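Local coordinates for protein PCP domain (Thermobifida fusca, PDB 7KW3) that probably carries amino acid or peptide intermediates on a phosphopantetheine arm, as a peptidyl carrier domain of a non-ribosomal peptide synthetase, at residues A49-V61 / V66-T78. Residues are numbered along the deposited sequence; the frame is centred on the assembly and turned at random.
Sequences ARSAGWEISARHV and VVADLAAVAQPVT
L70 reaches from helix 67-73 to the side chains of I56, H60 and V61. From CB the chain runs to CG, anti to the backbone N (chi1 -176°), which carries both methyls to the other segment. CG lies 4.2 Å from I56 CG2. There the chain forks. CD1 touches H60 CB at 3.7 Å and I56 CG2 at 3.9 Å. CD2 meets I56 CD1 at 3.8 Å and also packs against V61 CG2. Y17 of helix 8-21 also touches L70, and F32, F33 and L45 touch V61. This places the contact at the interior of the small helical carrier-protein fold. Beside it, the H60 ring is held between two neighbours. V73 CG2 makes a CH-pi contact over one face, 4.2 Å from the ring centroid. S57 OG lies over the opposite face. S57 and H60 form a capping box at the start of helix 58-63. H60 N donates to S57 OG, and S57 N donates back to H60 ND1 from well outside the ring plane. Replacing H60 by alanine is likely to leave S57 N without this acceptor and V73 CG2 without the ring it lies over. Further along, strands 54-55 and 75-76 pair antiparallel. E55 N donates to Q75 O at 2.7 Å, almost straight (176°), and Q75 N returns a bond to E55 O.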
# COMPACT_ATOMS: atom_id res chain seq x y z
N ALA A 49 4.06 5.38 -2.42
CA ALA A 49 3.19 4.87 -3.47
C ALA A 49 3.23 5.77 -4.70
O ALA A 49 3.29 5.29 -5.84
CB ALA A 49 1.76 4.73 -2.95
N ARG A 50 3.20 7.09 -4.49
CA ARG A 50 3.30 7.99 -5.63
C ARG A 50 4.63 7.82 -6.34
O ARG A 50 4.68 7.77 -7.57
CB ARG A 50 3.09 9.44 -5.18
CG ARG A 50 3.59 10.46 -6.18
CD ARG A 50 3.29 11.89 -5.75
NE ARG A 50 1.94 12.24 -6.16
CZ ARG A 50 1.62 12.67 -7.39
NH1 ARG A 50 2.57 12.81 -8.32
NH2 ARG A 50 0.36 12.98 -7.68
N SER A 51 5.73 7.71 -5.58
CA SER A 51 7.03 7.44 -6.20
C SER A 51 6.99 6.16 -7.03
O SER A 51 7.64 6.08 -8.07
CB SER A 51 8.14 7.34 -5.15
OG SER A 51 8.31 8.56 -4.46
N ALA A 52 6.22 5.16 -6.59
CA ALA A 52 6.09 3.91 -7.34
C ALA A 52 5.04 3.97 -8.43
O ALA A 52 4.75 2.93 -9.04
CB ALA A 52 5.78 2.76 -6.38
N GLY A 53 4.46 5.13 -8.71
CA GLY A 53 3.56 5.28 -9.83
C GLY A 53 2.08 5.26 -9.52
O GLY A 53 1.27 5.25 -10.46
N TRP A 54 1.68 5.29 -8.24
CA TRP A 54 0.29 5.11 -7.87
C TRP A 54 -0.15 6.19 -6.89
O TRP A 54 0.48 6.41 -5.85
CB TRP A 54 0.06 3.69 -7.32
CG TRP A 54 0.35 2.71 -8.42
CD1 TRP A 54 1.54 2.07 -8.66
CD2 TRP A 54 -0.52 2.36 -9.51
NE1 TRP A 54 1.44 1.30 -9.80
CE2 TRP A 54 0.19 1.46 -10.34
CE3 TRP A 54 -1.84 2.69 -9.84
CZ2 TRP A 54 -0.36 0.90 -11.50
CZ3 TRP A 54 -2.40 2.13 -10.99
CH2 TRP A 54 -1.66 1.25 -11.81
N GLU A 55 -1.24 6.87 -7.24
CA GLU A 55 -1.78 7.99 -6.49
C GLU A 55 -2.85 7.48 -5.53
O GLU A 55 -3.87 6.95 -5.98
CB GLU A 55 -2.37 9.03 -7.43
CG GLU A 55 -1.63 10.32 -7.46
CD GLU A 55 -2.45 11.44 -8.05
OE1 GLU A 55 -2.75 12.40 -7.33
OE2 GLU A 55 -2.80 11.35 -9.25
N ILE A 56 -2.62 7.66 -4.23
CA ILE A 56 -3.62 7.37 -3.21
C ILE A 56 -3.63 8.51 -2.21
O ILE A 56 -2.71 9.34 -2.16
CB ILE A 56 -3.36 6.04 -2.48
CG1 ILE A 56 -1.92 5.99 -1.98
CG2 ILE A 56 -3.68 4.86 -3.39
CD1 ILE A 56 -1.61 4.80 -1.10
N SER A 57 -4.68 8.54 -1.39
CA SER A 57 -4.77 9.45 -0.26
C SER A 57 -4.69 8.69 1.06
O SER A 57 -4.92 7.48 1.14
CB SER A 57 -6.08 10.24 -0.30
OG SER A 57 -7.16 9.38 0.06
N ALA A 58 -4.38 9.45 2.12
CA ALA A 58 -4.46 8.90 3.47
C ALA A 58 -5.85 8.35 3.75
O ALA A 58 -5.98 7.29 4.38
CB ALA A 58 -4.09 9.98 4.50
N ARG A 59 -6.90 9.05 3.32
CA ARG A 59 -8.26 8.55 3.51
C ARG A 59 -8.46 7.21 2.82
O ARG A 59 -9.16 6.34 3.34
CB ARG A 59 -9.29 9.58 3.01
CG ARG A 59 -9.68 10.57 4.09
CD ARG A 59 -10.81 11.49 3.70
NE ARG A 59 -11.02 12.47 4.76
CZ ARG A 59 -10.33 13.60 4.88
NH1 ARG A 59 -9.39 13.91 4.00
NH2 ARG A 59 -10.59 14.42 5.89
N HIS A 60 -7.85 7.01 1.65
CA HIS A 60 -7.91 5.70 0.99
C HIS A 60 -7.32 4.62 1.88
O HIS A 60 -7.89 3.52 2.00
CB HIS A 60 -7.17 5.75 -0.35
CG HIS A 60 -7.85 6.59 -1.39
ND1 HIS A 60 -7.16 7.23 -2.39
CD2 HIS A 60 -9.16 6.88 -1.58
CE1 HIS A 60 -8.01 7.89 -3.16
NE2 HIS A 60 -9.23 7.69 -2.69
N VAL A 61 -6.18 4.90 2.51
CA VAL A 61 -5.53 3.89 3.34
C VAL A 61 -6.40 3.54 4.54
O VAL A 61 -6.61 2.36 4.84
CB VAL A 61 -4.14 4.39 3.77
CG1 VAL A 61 -3.50 3.41 4.76
CG2 VAL A 61 -3.26 4.60 2.53
N VAL A 66 -6.37 -3.01 3.21
CA VAL A 66 -5.84 -4.20 2.56
C VAL A 66 -5.27 -3.82 1.20
O VAL A 66 -5.92 -3.10 0.42
CB VAL A 66 -6.93 -5.27 2.43
CG1 VAL A 66 -6.40 -6.48 1.68
CG2 VAL A 66 -7.44 -5.68 3.81
N VAL A 67 -4.06 -4.32 0.90
CA VAL A 67 -3.34 -3.98 -0.33
C VAL A 67 -4.26 -4.07 -1.55
O VAL A 67 -4.40 -3.12 -2.32
CB VAL A 67 -2.10 -4.89 -0.51
CG1 VAL A 67 -1.47 -4.70 -1.89
CG2 VAL A 67 -1.06 -4.64 0.58
N ALA A 68 -4.91 -5.23 -1.73
CA ALA A 68 -5.71 -5.43 -2.93
C ALA A 68 -6.84 -4.41 -3.01
O ALA A 68 -7.18 -3.93 -4.10
CB ALA A 68 -6.27 -6.86 -2.97
N ASP A 69 -7.45 -4.07 -1.88
CA ASP A 69 -8.51 -3.06 -1.88
C ASP A 69 -7.95 -1.68 -2.19
O ASP A 69 -8.56 -0.89 -2.92
CB ASP A 69 -9.23 -3.07 -0.54
CG ASP A 69 -9.94 -4.38 -0.29
OD1 ASP A 69 -10.41 -4.98 -1.28
OD2 ASP A 69 -10.01 -4.81 0.89
N LEU A 70 -6.77 -1.36 -1.63
CA LEU A 70 -6.16 -0.06 -1.88
C LEU A 70 -5.75 0.07 -3.34
O LEU A 70 -5.92 1.14 -3.94
CB LEU A 70 -4.96 0.12 -0.94
CG LEU A 70 -4.25 1.47 -0.98
CD1 LEU A 70 -5.23 2.60 -0.66
CD2 LEU A 70 -3.08 1.48 0.01
N ALA A 71 -5.23 -1.01 -3.94
CA ALA A 71 -4.85 -0.97 -5.34
C ALA A 71 -6.04 -0.67 -6.23
O ALA A 71 -5.88 -0.01 -7.27
CB ALA A 71 -4.20 -2.29 -5.75
N ALA A 72 -7.23 -1.10 -5.83
CA ALA A 72 -8.41 -0.92 -6.67
C ALA A 72 -8.88 0.54 -6.72
O ALA A 72 -9.51 0.94 -7.70
CB ALA A 72 -9.55 -1.82 -6.19
N VAL A 73 -8.61 1.34 -5.68
CA VAL A 73 -8.96 2.76 -5.73
C VAL A 73 -7.81 3.66 -6.17
O VAL A 73 -8.05 4.85 -6.44
CB VAL A 73 -9.51 3.30 -4.39
CG1 VAL A 73 -10.81 2.60 -4.03
CG2 VAL A 73 -8.48 3.15 -3.29
N ALA A 74 -6.59 3.15 -6.26
CA ALA A 74 -5.47 3.96 -6.71
C ALA A 74 -5.69 4.43 -8.15
O ALA A 74 -6.42 3.82 -8.93
CB ALA A 74 -4.16 3.18 -6.61
N GLN A 75 -5.06 5.54 -8.48
CA GLN A 75 -4.97 5.94 -9.87
C GLN A 75 -3.51 5.90 -10.30
O GLN A 75 -2.62 6.19 -9.50
CB GLN A 75 -5.53 7.36 -10.11
CG GLN A 75 -6.99 7.51 -9.81
CD GLN A 75 -7.89 6.80 -10.81
OE1 GLN A 75 -7.41 6.15 -11.73
NE2 GLN A 75 -9.20 6.92 -10.62
N PRO A 76 -3.24 5.51 -11.54
CA PRO A 76 -1.87 5.65 -12.05
C PRO A 76 -1.46 7.11 -12.02
O PRO A 76 -2.28 8.00 -12.25
CB PRO A 76 -1.96 5.12 -13.49
CG PRO A 76 -3.43 5.19 -13.83
CD PRO A 76 -4.17 4.98 -12.54
N VAL A 77 -0.20 7.35 -11.69
CA VAL A 77 0.31 8.71 -11.71
C VAL A 77 0.31 9.23 -13.14
O VAL A 77 0.80 8.55 -14.05
CB VAL A 77 1.72 8.78 -11.09
CG1 VAL A 77 2.40 10.07 -11.48
CG2 VAL A 77 1.63 8.67 -9.58
N THR A 78 -0.23 10.43 -13.33
CA THR A 78 -0.38 11.05 -14.64
C THR A 78 0.93 11.18 -15.44
O THR A 78 1.84 11.93 -15.08
CB THR A 78 -1.01 12.45 -14.48
OG1 THR A 78 -0.15 13.28 -13.68
CG2 THR A 78 -2.40 12.33 -13.82
O HOH W 1 -0.49 12.06 -10.72
O HOH W 2 -3.37 10.45 -11.57
O HOH W 3 -6.80 7.70 -6.26